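Local coordinates for protein sorbitol dehydrogenase (PDB 5ITG) that probably oxidises D-sorbitol to L-sorbose with a nicotinamide cofactor, as a Rossmann-fold member of the mannitol dehydrogenase family, at residues A201-A206 and K215-N220; V169-R174 and K181-M186; L191-N196 and G285-W290; D103-P108 and E112-H117; P26-F31 and A39-Y44. All coordinates share one frame; numbering follows the deposited sequence.

Contact 1: residues A201-A206 and K215-N220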
# COMPACT_ATOMS: atom_id res chain seq x y z
N ALA A 201 10.17 10.27 11.91
CA ALA A 201 10.26 11.49 11.12
C ALA A 201 9.79 12.73 11.88
O ALA A 201 10.51 13.73 11.97
CB ALA A 201 9.47 11.33 9.83
N PHE A 202 8.58 12.66 12.44
CA PHE A 202 8.05 13.80 13.17
C PHE A 202 8.78 14.13 14.48
O PHE A 202 8.91 15.30 14.83
CB PHE A 202 6.55 13.61 13.40
CG PHE A 202 5.75 13.74 12.15
CD1 PHE A 202 5.61 14.98 11.53
CD2 PHE A 202 5.20 12.62 11.54
CE1 PHE A 202 4.93 15.10 10.32
CE2 PHE A 202 4.52 12.73 10.33
CZ PHE A 202 4.38 13.97 9.72
N LEU A 203 9.26 13.11 15.19
CA LEU A 203 10.00 13.36 16.42
C LEU A 203 11.43 13.75 16.07
O LEU A 203 12.11 14.43 16.84
CB LEU A 203 10.02 12.12 17.33
CG LEU A 203 8.70 11.67 17.96
CD1 LEU A 203 8.98 10.54 18.94
CD2 LEU A 203 8.04 12.83 18.68
N GLY A 204 11.89 13.31 14.90
CA GLY A 204 13.22 13.65 14.46
C GLY A 204 13.28 15.15 14.20
O GLY A 204 14.28 15.80 14.53
N TYR A 205 12.22 15.70 13.62
CA TYR A 205 12.15 17.12 13.34
C TYR A 205 11.91 17.88 14.64
O TYR A 205 12.55 18.91 14.90
CB TYR A 205 11.02 17.42 12.35
CG TYR A 205 10.82 18.90 12.07
CD1 TYR A 205 10.10 19.71 12.94
CD2 TYR A 205 11.36 19.49 10.92
CE1 TYR A 205 9.91 21.07 12.68
CE2 TYR A 205 11.18 20.85 10.65
CZ TYR A 205 10.46 21.63 11.54
OH TYR A 205 10.28 22.97 11.28
N ALA A 206 11.00 17.36 15.46
CA ALA A 206 10.67 17.98 16.73
C ALA A 206 11.90 18.12 17.62
O ALA A 206 12.09 19.15 18.27
CB ALA A 206 9.60 17.15 17.45
N LYS A 215 9.63 16.00 23.52
CA LYS A 215 9.24 15.25 24.70
C LYS A 215 7.72 15.28 24.84
O LYS A 215 7.09 14.24 25.06
CB LYS A 215 9.89 15.85 25.95
CG LYS A 215 9.46 15.18 27.25
CD LYS A 215 10.03 15.89 28.47
CE LYS A 215 9.56 15.23 29.76
NZ LYS A 215 9.93 13.78 29.82
N TRP A 216 7.14 16.47 24.70
CA TRP A 216 5.70 16.64 24.81
C TRP A 216 4.95 15.84 23.75
O TRP A 216 3.95 15.18 24.05
CB TRP A 216 5.30 18.12 24.67
CG TRP A 216 3.84 18.34 24.91
CD1 TRP A 216 3.20 18.36 26.12
CD2 TRP A 216 2.81 18.50 23.92
NE1 TRP A 216 1.85 18.52 25.95
CE2 TRP A 216 1.58 18.60 24.61
CE3 TRP A 216 2.80 18.56 22.52
CZ2 TRP A 216 0.36 18.76 23.95
CZ3 TRP A 216 1.59 18.72 21.87
CH2 TRP A 216 0.38 18.82 22.58
N ILE A 217 5.41 15.91 22.51
CA ILE A 217 4.74 15.19 21.43
C ILE A 217 4.84 13.68 21.66
O ILE A 217 3.85 12.96 21.50
CB ILE A 217 5.34 15.55 20.05
CG1 ILE A 217 5.13 17.04 19.77
CG2 ILE A 217 4.68 14.72 18.97
CD1 ILE A 217 5.70 17.53 18.44
N GLU A 218 6.02 13.22 22.04
CA GLU A 218 6.25 11.81 22.29
C GLU A 218 5.28 11.29 23.35
O GLU A 218 4.81 10.16 23.27
CB GLU A 218 7.70 11.60 22.76
CG GLU A 218 8.20 10.16 22.79
CD GLU A 218 7.57 9.33 23.90
OE1 GLU A 218 7.59 9.77 25.07
OE2 GLU A 218 7.06 8.22 23.60
N GLU A 219 4.97 12.13 24.33
CA GLU A 219 4.08 11.73 25.41
C GLU A 219 2.59 11.91 25.16
O GLU A 219 1.79 11.15 25.68
CB GLU A 219 4.45 12.49 26.69
CG GLU A 219 5.90 12.30 27.12
CD GLU A 219 6.25 13.09 28.36
OE1 GLU A 219 6.16 14.34 28.31
OE2 GLU A 219 6.61 12.47 29.38
N ASN A 220 2.22 12.91 24.37
CA ASN A 220 0.80 13.17 24.14
C ASN A 220 0.24 12.79 22.77
O ASN A 220 -0.93 12.43 22.66
CB ASN A 220 0.52 14.64 24.45
CG ASN A 220 0.70 14.96 25.92
OD1 ASN A 220 -0.12 14.58 26.76
ND2 ASN A 220 1.80 15.64 26.25

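Contact 2: residues V169-R174 and K181-M186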
# COMPACT_ATOMS: atom_id res chain seq x y z
N VAL A 169 4.57 19.56 13.38
CA VAL A 169 5.24 19.90 14.63
C VAL A 169 4.91 21.32 15.09
O VAL A 169 4.69 21.55 16.28
CB VAL A 169 6.76 19.68 14.51
CG1 VAL A 169 7.48 20.27 15.71
CG2 VAL A 169 7.05 18.18 14.41
N GLU A 170 4.87 22.28 14.17
CA GLU A 170 4.53 23.65 14.55
C GLU A 170 3.09 23.69 15.06
O GLU A 170 2.78 24.39 16.03
CB GLU A 170 4.69 24.60 13.36
CG GLU A 170 4.20 26.03 13.61
CD GLU A 170 4.98 26.78 14.69
OE1 GLU A 170 5.94 26.22 15.28
OE2 GLU A 170 4.64 27.95 14.94
N ALA A 171 2.20 22.93 14.42
CA ALA A 171 0.81 22.89 14.86
C ALA A 171 0.73 22.32 16.28
O ALA A 171 -0.00 22.83 17.13
CB ALA A 171 -0.03 22.05 13.90
N LEU A 172 1.49 21.25 16.52
CA LEU A 172 1.49 20.63 17.84
C LEU A 172 2.05 21.58 18.89
O LEU A 172 1.57 21.63 20.02
CB LEU A 172 2.30 19.33 17.80
CG LEU A 172 1.58 18.20 17.06
CD1 LEU A 172 2.53 17.05 16.78
CD2 LEU A 172 0.39 17.73 17.89
N ARG A 173 3.07 22.35 18.52
CA ARG A 173 3.66 23.31 19.46
C ARG A 173 2.60 24.32 19.88
O ARG A 173 2.39 24.57 21.07
CB ARG A 173 4.84 24.05 18.81
CG ARG A 173 5.57 24.99 19.76
CD ARG A 173 6.58 25.87 19.05
NE ARG A 173 5.95 26.85 18.16
CZ ARG A 173 5.11 27.80 18.56
NH1 ARG A 173 4.80 27.92 19.85
NH2 ARG A 173 4.59 28.65 17.68
N ARG A 174 1.93 24.91 18.89
CA ARG A 174 0.91 25.91 19.16
C ARG A 174 -0.24 25.36 20.00
O ARG A 174 -0.72 26.04 20.92
CB ARG A 174 0.37 26.48 17.84
CG ARG A 174 1.45 27.20 17.04
CD ARG A 174 0.87 27.95 15.85
NE ARG A 174 1.93 28.54 15.05
CZ ARG A 174 1.72 29.28 13.96
NH1 ARG A 174 0.48 29.51 13.55
NH2 ARG A 174 2.75 29.77 13.29
N LYS A 181 -4.91 20.13 22.98
CA LYS A 181 -4.49 18.74 23.08
C LYS A 181 -3.76 18.26 21.83
O LYS A 181 -3.92 18.82 20.75
CB LYS A 181 -5.71 17.85 23.33
CG LYS A 181 -6.36 18.08 24.69
CD LYS A 181 -7.57 17.20 24.91
CE LYS A 181 -8.71 17.58 23.98
NZ LYS A 181 -9.94 16.80 24.28
N ALA A 182 -2.94 17.22 21.99
CA ALA A 182 -2.20 16.68 20.85
C ALA A 182 -3.18 15.90 19.99
O ALA A 182 -4.23 15.46 20.47
CB ALA A 182 -1.08 15.75 21.33
N PHE A 183 -2.88 15.75 18.71
CA PHE A 183 -3.74 14.97 17.84
C PHE A 183 -3.03 13.67 17.48
O PHE A 183 -1.87 13.47 17.84
CB PHE A 183 -4.13 15.75 16.56
CG PHE A 183 -2.97 16.43 15.87
CD1 PHE A 183 -1.88 15.71 15.40
CD2 PHE A 183 -3.00 17.81 15.67
CE1 PHE A 183 -0.84 16.35 14.74
CE2 PHE A 183 -1.96 18.46 15.00
CZ PHE A 183 -0.88 17.73 14.54
N THR A 184 -3.74 12.79 16.78
CA THR A 184 -3.17 11.52 16.36
C THR A 184 -2.51 11.66 14.99
O THR A 184 -3.10 12.26 14.08
CB THR A 184 -4.26 10.44 16.25
OG1 THR A 184 -4.82 10.18 17.55
CG2 THR A 184 -3.69 9.15 15.67
N VAL A 185 -1.31 11.14 14.83
CA VAL A 185 -0.63 11.18 13.54
C VAL A 185 -0.88 9.80 12.93
O VAL A 185 -0.35 8.79 13.41
CB VAL A 185 0.89 11.41 13.69
CG1 VAL A 185 1.55 11.33 12.33
CG2 VAL A 185 1.16 12.76 14.33
N MSE A 186 -1.69 9.76 11.88
CA MSE A 186 -2.08 8.51 11.25
C MSE A 186 -1.57 8.32 9.82
O MSE A 186 -2.15 8.83 8.86
CB MSE A 186 -3.60 8.39 11.28
CG MSE A 186 -4.18 7.07 10.76
SE MSE A 186 -6.10 7.02 11.10
CE MSE A 186 -6.71 8.08 9.61

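Contact 3: residues L191-N196 and G285-W290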
# COMPACT_ATOMS: atom_id res chain seq x y z
N LEU A 191 3.63 0.93 4.20
CA LEU A 191 4.97 0.62 4.66
C LEU A 191 4.84 -0.25 5.91
O LEU A 191 3.86 -0.15 6.63
CB LEU A 191 5.71 1.91 5.03
CG LEU A 191 5.75 3.01 3.97
CD1 LEU A 191 6.35 4.28 4.56
CD2 LEU A 191 6.58 2.53 2.78
N ARG A 192 5.84 -1.08 6.16
CA ARG A 192 5.79 -1.92 7.35
C ARG A 192 5.97 -1.01 8.56
O ARG A 192 6.88 -0.18 8.61
CB ARG A 192 6.88 -2.99 7.25
CG ARG A 192 6.64 -3.92 6.07
CD ARG A 192 7.83 -4.81 5.79
NE ARG A 192 8.06 -5.78 6.86
CZ ARG A 192 9.15 -6.53 6.95
NH1 ARG A 192 10.10 -6.41 6.03
NH2 ARG A 192 9.29 -7.39 7.94
N HIS A 193 5.07 -1.16 9.53
CA HIS A 193 5.05 -0.33 10.73
C HIS A 193 5.13 1.14 10.33
O HIS A 193 6.02 1.88 10.75
CB HIS A 193 6.20 -0.72 11.66
CG HIS A 193 6.09 -2.11 12.20
ND1 HIS A 193 7.03 -3.08 11.97
CD2 HIS A 193 5.11 -2.70 12.94
CE1 HIS A 193 6.65 -4.21 12.53
NE2 HIS A 193 5.49 -4.01 13.13
N ASN A 194 4.16 1.56 9.52
CA ASN A 194 4.13 2.94 9.03
C ASN A 194 4.06 3.98 10.15
O ASN A 194 4.55 5.09 10.00
CB ASN A 194 2.97 3.14 8.03
CG ASN A 194 1.61 2.70 8.58
OD1 ASN A 194 1.48 2.30 9.74
ND2 ASN A 194 0.59 2.79 7.74
N GLY A 195 3.46 3.61 11.28
CA GLY A 195 3.37 4.53 12.40
C GLY A 195 4.73 4.79 13.01
O GLY A 195 5.04 5.92 13.41
N ASN A 196 5.54 3.74 13.09
CA ASN A 196 6.88 3.88 13.65
C ASN A 196 7.71 4.78 12.73
O ASN A 196 8.55 5.55 13.20
CB ASN A 196 7.56 2.52 13.79
CG ASN A 196 6.89 1.64 14.84
OD1 ASN A 196 5.96 2.06 15.52
ND2 ASN A 196 7.39 0.43 14.99
N GLY A 285 -4.47 -4.41 18.66
CA GLY A 285 -3.49 -3.90 19.60
C GLY A 285 -2.12 -3.83 18.96
O GLY A 285 -1.32 -2.93 19.26
N ASP A 286 -1.84 -4.75 18.04
CA ASP A 286 -0.55 -4.81 17.35
C ASP A 286 -0.79 -5.23 15.90
O ASP A 286 -1.38 -6.28 15.64
CB ASP A 286 0.37 -5.83 18.04
CG ASP A 286 1.80 -5.78 17.53
OD1 ASP A 286 2.02 -5.51 16.33
OD2 ASP A 286 2.72 -6.03 18.34
N VAL A 287 -0.32 -4.42 14.96
CA VAL A 287 -0.50 -4.69 13.53
C VAL A 287 0.40 -5.79 12.96
O VAL A 287 0.13 -6.32 11.88
CB VAL A 287 -0.24 -3.39 12.70
CG1 VAL A 287 1.27 -3.14 12.59
CG2 VAL A 287 -0.87 -3.49 11.33
N THR A 288 1.45 -6.14 13.69
CA THR A 288 2.42 -7.11 13.20
C THR A 288 1.90 -8.41 12.59
O THR A 288 2.29 -8.76 11.48
CB THR A 288 3.45 -7.42 14.31
OG1 THR A 288 3.98 -6.19 14.81
CG2 THR A 288 4.60 -8.26 13.74
N ASP A 289 1.02 -9.12 13.29
CA ASP A 289 0.50 -10.36 12.74
C ASP A 289 -0.20 -10.16 11.40
O ASP A 289 0.02 -10.93 10.46
CB ASP A 289 -0.43 -11.05 13.75
CG ASP A 289 0.31 -11.54 14.98
OD1 ASP A 289 1.56 -11.61 14.94
OD2 ASP A 289 -0.35 -11.88 15.98
N TRP A 290 -1.02 -9.12 11.28
CA TRP A 290 -1.71 -8.87 10.01
C TRP A 290 -0.75 -8.51 8.87
O TRP A 290 -0.97 -8.89 7.72
CB TRP A 290 -2.78 -7.79 10.18
CG TRP A 290 -4.15 -8.36 10.35
CD1 TRP A 290 -4.95 -8.28 11.46
CD2 TRP A 290 -4.90 -9.09 9.37
NE1 TRP A 290 -6.15 -8.91 11.23
CE2 TRP A 290 -6.14 -9.42 9.96
CE3 TRP A 290 -4.64 -9.50 8.06
CZ2 TRP A 290 -7.13 -10.14 9.27
CZ3 TRP A 290 -5.62 -10.22 7.37
CH2 TRP A 290 -6.85 -10.53 7.98

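Contact 4: residues D103-P108 and E112-H117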
# COMPACT_ATOMS: atom_id res chain seq x y z
N ASP A 103 -12.78 20.05 1.93
CA ASP A 103 -11.97 21.18 1.51
C ASP A 103 -10.63 20.66 1.02
O ASP A 103 -10.14 19.63 1.49
CB ASP A 103 -11.75 22.17 2.66
CG ASP A 103 -11.55 23.60 2.17
OD1 ASP A 103 -11.14 23.79 1.00
OD2 ASP A 103 -11.79 24.54 2.96
N TYR A 104 -10.05 21.37 0.06
CA TYR A 104 -8.75 21.01 -0.49
C TYR A 104 -7.90 22.27 -0.51
O TYR A 104 -8.18 23.21 -1.26
CB TYR A 104 -8.93 20.45 -1.91
CG TYR A 104 -7.66 19.92 -2.53
CD1 TYR A 104 -6.62 20.77 -2.90
CD2 TYR A 104 -7.49 18.55 -2.75
CE1 TYR A 104 -5.44 20.27 -3.48
CE2 TYR A 104 -6.33 18.04 -3.33
CZ TYR A 104 -5.31 18.90 -3.69
OH TYR A 104 -4.16 18.40 -4.25
N LEU A 105 -6.86 22.29 0.32
CA LEU A 105 -5.98 23.44 0.40
C LEU A 105 -4.59 23.20 -0.15
O LEU A 105 -4.01 22.13 0.04
CB LEU A 105 -5.83 23.91 1.85
CG LEU A 105 -7.03 24.53 2.57
CD1 LEU A 105 -8.15 23.52 2.71
CD2 LEU A 105 -6.57 25.02 3.94
N LEU A 106 -4.06 24.20 -0.84
CA LEU A 106 -2.71 24.14 -1.36
C LEU A 106 -1.87 24.89 -0.33
O LEU A 106 -1.93 26.12 -0.25
CB LEU A 106 -2.62 24.84 -2.72
CG LEU A 106 -2.78 23.96 -3.95
CD1 LEU A 106 -2.84 24.83 -5.20
CD2 LEU A 106 -1.61 22.99 -4.02
N ALA A 107 -1.11 24.14 0.46
CA ALA A 107 -0.28 24.72 1.51
C ALA A 107 0.49 25.97 1.09
O ALA A 107 0.43 27.00 1.76
CB ALA A 107 0.69 23.66 2.05
N PRO A 108 1.25 25.89 -0.01
CA PRO A 108 2.01 27.05 -0.46
C PRO A 108 1.19 28.33 -0.65
O PRO A 108 1.68 29.42 -0.38
CB PRO A 108 2.66 26.57 -1.76
CG PRO A 108 2.89 25.11 -1.48
CD PRO A 108 1.57 24.71 -0.84
N GLU A 112 -0.60 29.87 6.65
CA GLU A 112 -1.41 30.11 7.85
C GLU A 112 -2.75 29.38 7.79
O GLU A 112 -3.24 28.89 8.81
CB GLU A 112 -1.68 31.61 8.05
CG GLU A 112 -2.39 31.91 9.38
CD GLU A 112 -2.93 33.33 9.49
OE1 GLU A 112 -3.88 33.67 8.76
OE2 GLU A 112 -2.40 34.11 10.32
N ALA A 113 -3.34 29.31 6.59
CA ALA A 113 -4.62 28.64 6.39
C ALA A 113 -4.56 27.17 6.81
O ALA A 113 -5.51 26.64 7.38
CB ALA A 113 -5.03 28.74 4.93
N VAL A 114 -3.44 26.53 6.51
CA VAL A 114 -3.25 25.13 6.87
C VAL A 114 -3.09 25.00 8.37
O VAL A 114 -3.67 24.11 8.99
CB VAL A 114 -2.00 24.53 6.18
CG1 VAL A 114 -1.71 23.13 6.73
CG2 VAL A 114 -2.21 24.46 4.68
N LEU A 115 -2.29 25.89 8.95
CA LEU A 115 -2.04 25.88 10.39
C LEU A 115 -3.30 26.12 11.20
O LEU A 115 -3.45 25.57 12.29
CB LEU A 115 -0.97 26.91 10.75
CG LEU A 115 0.48 26.50 10.47
CD1 LEU A 115 1.40 27.68 10.76
CD2 LEU A 115 0.85 25.30 11.34
N LYS A 116 -4.21 26.94 10.68
CA LYS A 116 -5.46 27.23 11.38
C LYS A 116 -6.26 25.93 11.54
O LYS A 116 -6.82 25.66 12.60
CB LYS A 116 -6.31 28.24 10.60
CG LYS A 116 -7.58 28.65 11.33
CD LYS A 116 -8.51 29.48 10.45
CE LYS A 116 -9.74 29.94 11.22
NZ LYS A 116 -10.44 28.80 11.91
N HIS A 117 -6.31 25.13 10.48
CA HIS A 117 -7.04 23.87 10.55
C HIS A 117 -6.35 22.93 11.52
O HIS A 117 -7.00 22.29 12.34
CB HIS A 117 -7.11 23.20 9.17
CG HIS A 117 -8.31 23.60 8.37
ND1 HIS A 117 -8.26 24.51 7.34
CD2 HIS A 117 -9.61 23.21 8.46
CE1 HIS A 117 -9.46 24.66 6.82
NE2 HIS A 117 -10.30 23.88 7.48

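Contact 5: residues P26-F31 and A39-Y44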
# COMPACT_ATOMS: atom_id res chain seq x y z
N PRO A 26 -15.35 19.14 9.81
CA PRO A 26 -13.96 18.66 9.78
C PRO A 26 -13.41 18.09 11.10
O PRO A 26 -13.54 18.71 12.16
CB PRO A 26 -13.17 19.88 9.32
CG PRO A 26 -14.17 20.65 8.50
CD PRO A 26 -15.42 20.54 9.35
N GLY A 27 -12.80 16.91 11.01
CA GLY A 27 -12.22 16.28 12.18
C GLY A 27 -10.85 15.70 11.86
O GLY A 27 -10.09 15.30 12.75
N ILE A 28 -10.54 15.66 10.56
CA ILE A 28 -9.28 15.12 10.07
C ILE A 28 -8.65 16.03 9.02
O ILE A 28 -9.36 16.57 8.16
CB ILE A 28 -9.49 13.74 9.39
CG1 ILE A 28 -10.20 12.78 10.34
CG2 ILE A 28 -8.15 13.16 8.93
CD1 ILE A 28 -10.76 11.55 9.64
N VAL A 29 -7.34 16.20 9.09
CA VAL A 29 -6.62 16.96 8.08
C VAL A 29 -5.74 15.91 7.41
O VAL A 29 -5.02 15.18 8.09
CB VAL A 29 -5.73 18.06 8.69
CG1 VAL A 29 -4.72 18.55 7.65
CG2 VAL A 29 -6.59 19.21 9.16
N HIS A 30 -5.80 15.84 6.08
CA HIS A 30 -5.00 14.85 5.35
C HIS A 30 -3.98 15.47 4.41
O HIS A 30 -4.32 16.31 3.58
CB HIS A 30 -5.91 13.95 4.51
CG HIS A 30 -5.17 12.88 3.77
ND1 HIS A 30 -4.74 11.72 4.38
CD2 HIS A 30 -4.73 12.82 2.49
CE1 HIS A 30 -4.07 10.99 3.50
NE2 HIS A 30 -4.05 11.64 2.35
N PHE A 31 -2.73 15.04 4.54
CA PHE A 31 -1.64 15.51 3.69
C PHE A 31 -1.41 14.53 2.54
O PHE A 31 -1.20 13.35 2.77
CB PHE A 31 -0.36 15.65 4.51
CG PHE A 31 -0.28 16.91 5.32
CD1 PHE A 31 0.10 18.11 4.73
CD2 PHE A 31 -0.58 16.91 6.68
CE1 PHE A 31 0.18 19.29 5.47
CE2 PHE A 31 -0.50 18.09 7.44
CZ PHE A 31 -0.12 19.28 6.83
N ALA A 39 -9.78 6.58 -2.27
CA ALA A 39 -10.49 5.31 -2.41
C ALA A 39 -10.38 4.41 -1.18
O ALA A 39 -11.05 3.38 -1.10
CB ALA A 39 -9.95 4.56 -3.64
N HIS A 40 -9.56 4.80 -0.22
CA HIS A 40 -9.38 3.99 0.98
C HIS A 40 -9.78 4.76 2.24
O HIS A 40 -10.90 4.62 2.71
CB HIS A 40 -7.92 3.51 1.04
CG HIS A 40 -7.63 2.55 2.16
ND1 HIS A 40 -7.22 2.96 3.40
CD2 HIS A 40 -7.70 1.19 2.21
CE1 HIS A 40 -7.05 1.90 4.18
NE2 HIS A 40 -7.33 0.82 3.48
N GLU A 41 -8.88 5.59 2.76
CA GLU A 41 -9.20 6.36 3.96
C GLU A 41 -10.51 7.14 3.83
O GLU A 41 -11.39 7.06 4.68
CB GLU A 41 -8.07 7.33 4.30
CG GLU A 41 -8.26 8.00 5.67
CD GLU A 41 -7.25 9.09 5.95
OE1 GLU A 41 -6.08 8.93 5.53
OE2 GLU A 41 -7.61 10.10 6.60
N ALA A 42 -10.64 7.90 2.75
CA ALA A 42 -11.86 8.69 2.53
C ALA A 42 -13.07 7.77 2.42
O ALA A 42 -14.18 8.13 2.82
CB ALA A 42 -11.71 9.53 1.26
N PHE A 43 -12.84 6.59 1.86
CA PHE A 43 -13.88 5.57 1.66
C PHE A 43 -14.46 5.08 2.98
O PHE A 43 -15.68 4.99 3.14
CB PHE A 43 -13.30 4.39 0.88
CG PHE A 43 -14.27 3.28 0.62
CD1 PHE A 43 -15.25 3.41 -0.36
CD2 PHE A 43 -14.20 2.09 1.34
CE1 PHE A 43 -16.14 2.37 -0.63
CE2 PHE A 43 -15.08 1.05 1.09
CZ PHE A 43 -16.06 1.18 0.09
N TYR A 44 -13.59 4.75 3.94
CA TYR A 44 -14.06 4.28 5.24
C TYR A 44 -14.75 5.38 6.03
O TYR A 44 -15.79 5.15 6.67
CB TYR A 44 -12.89 3.71 6.05
CG TYR A 44 -12.42 2.34 5.58
CD1 TYR A 44 -13.14 1.19 5.91
CD2 TYR A 44 -11.28 2.21 4.79
CE1 TYR A 44 -12.72 -0.07 5.47
CE2 TYR A 44 -10.85 0.96 4.34
CZ TYR A 44 -11.58 -0.18 4.68
OH TYR A 44 -11.16 -1.41 4.23

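Contact 1: residues A201-A206 and K215-N220
Next to I217, which packs against L203, W216 O is gripped twice by N220: N220 N lies 2.9 Å from W216 O, and N220 ND2 lies 3.1 Å from W216 O. Both nitrogens thus reach the carbonyl one turn back; the ND2 bond is bent to 144° at the hydrogen and comes in tilted from the carbonyl plane, while N220 CB rests over one face of the W216 ring. Across the contact the packing is carried largely by the two methyls of L203, with A206 adding a further contact. L203 CD2 lies 3.9 Å from I217 CG2, the two side chains running antiparallel alongside each other, whereas L203 CD1 meets the aliphatic part of E218, 3.9 Å from its CG. Beyond that carbon E218 bends (chi2 -71°), and its carboxylate turns off from the neighbouring helix. The other branch of I217 ends at CD1, 4.0 Å from A206 CB. With an alanine at L203 both methyls are lost, and I217 CG2 and the E218 methylene would probably be left facing a gap. Helix 164-177 lines the buried side, where L172 touches I217. The segment axes approach to 9.9 Å and run at 153°, the geometry of an antiparallel helical hairpin, here made by helices 194-209 and 211-220 within the Rossmann-domain region.

Contact 2: residues V169-R174 and K181-M186
L172 lays its CD2 methyl over the centre of the F183 ring, 3.6 Å from the centroid and 12° off the ring normal, a CH-pi contact. Its CG adds a second close approach, 3.6 Å from F183 CZ. The ring gets there because F183 CG stands between its own backbone N and carbonyl carbon (chi1 46°), and A171 CB then meets its edge, 4.2 Å from F183 CE2. Beside the ring L172 CD2 also touches A182 CB, at 4.2 Å. All four residues are buried. Replacing F183 by an alanine removes the ring, and L172 CD2 would probably lose the surface it lies on, with a gap opening beside A171.

On the helix's other side R173 and R174 are partly exposed and gather round the buried E170; here nothing packs on segment 181-186. R173 grips the E170 carboxylate side-on, NE to OE1 and NH2 to OE2, both from above its plane; R174 NE joins at E170 OE2, 2.8 Å away, from the same face as R173 NH2. Helix 164-177 lies in the chain between the paired parallel strands 125-128 and 184-187, and its A171 and L172 pack on F183, as in the beta-alpha-beta crossover of a Rossmann fold.

Contact 3: residues L191-N196 and G285-W290
H193 meets V287 and T288 where the N-terminal ends of two helices meet, H193 at the N-cap of helix 194-209 and D286 capping the turn into helix 288-312; the first helix lies in the Rossmann region, the second in the C-terminal region of the family. From CB the H193 ring swings beside its own backbone N (chi1 -65°), which directs it toward segment 285-290. H193 CD2 then touches V287 CG1 at 3.9 Å, an oblique approach. At the tip, H193 NE2 donates to T288 OG1 over 3.1 Å, nearly straight at 176° and with the oxygen only 2° out of the ring plane. The hydroxyl is thereby committed as both acceptor and donor, since it donates a hydrogen bond to D286. The backbone N of H193 also donates to E291 OE2, a second link to helix 288-312. The chain of bonds ends on D286 OD1, met by T288 OG1 on the syn side at 2.6 Å and by T288 N on the anti side at 2.8 Å, both tilted out of the carboxylate plane.

Contact 4: residues D103-P108 and E112-H117
L105 and H117 lie askew, leucine methyl against imidazole, where a strand of the Rossmann sheet passes into the helix that packs on it. The short axes of strand 103-106 and helix 112-117 approach to 9.0 Å at 135°, the two joined by a short link that includes a 3-10 segment at 107-108. L105 points at the helix and does its touching with one methyl: L105 CD2 lies 3.8 Å from H117 ND1, approaching the ring obliquely, and 4.1 Å from A113 CB. The same methyl sits 3.9 Å from A113 O, the carbonyl that also receives a weak, long bond from H117 ND1. One turn earlier on the helix than H117, V114 also faces the strand segment and meets A107. Its chi1 of 172° sets CG1 anti to the backbone N and leaves CG2, the touching branch, beside that N and anti to the carbonyl carbon. V114 CG2 lies 3.7 Å from A107 CA and 4.0 Å from A107 CB. Strand 56-61 lies alongside, V58 touching L105 and H117 and V60 touching A107 and V114, while Y167 of helix 164-177 packs on A107 and V114. D103 points to the helix as well, yet its OD2 stays 4.8 Å from H117 NE2. The other oxygen, D103 OD1, is salt-bridged to K76 and takes a weak bond from Y104 N at 2.8 Å, bent to 122°.

Contact 5: residues P26-F31 and A39-Y44
I28 and H30 project toward E41, the first residue of helix 41-46, from one face of strand 26-31 of the Rossmann sheet, where this strand lies between the parallel strands 56-61 and 125-128.

The polar part centres on the E41 carboxylate. E41 runs extended from its helix (chi1 -171°, chi2 -173°), which carries the head group across to the strand. E41 OE1 comes to 3.3 Å from H30 ND1, the carboxylate and ring planes steeply inclined, 76° apart, and OE1 neither over the ring face nor at its edge. S127 links the two residues in bonding terms, its OG joined by hydrogen bonds to both E41 OE2 and H30 ND1. H30 NE2 is bonded in turn to T129 OG1, so both ring nitrogens are held and the rotation of the imidazole is likely to be fixed. Both residues are buried, and these bonds satisfy E41 OE2 and the two nitrogens of the H30 ring.

The remaining contacts are of van der Waals kind. One puts the I28 CG2 methyl beside E41 OE2, 3.9 Å away, the isoleucine and glutamate side chains running antiparallel as they pass. The other is made by the carbon between the two ring nitrogens: H30 CE1 lies 3.5 Å from E41 OE1.

Overall arrangement
From the N terminus, contact 5 closes the first short loop, joining strand 26-31 to helix 41-46. Contact 4 then closes a short connection between strand 93-106 and helix 111-119, and contact 2 returns helix 164-177 to strand 184-187. These three serve one sheet and touch one another: V29 meets H117, L115 meets E170, and M186 reaches E41. Contact 3 spans 191-290, bringing the Rossmann region to the start of helix 288-312, and contact 1 lies wholly within that span, sharing helix 194-209 with it. No two spans cross. Contact 1 packs on contact 2, centres about 9 Å apart, whereas contact 3 touches none of the others.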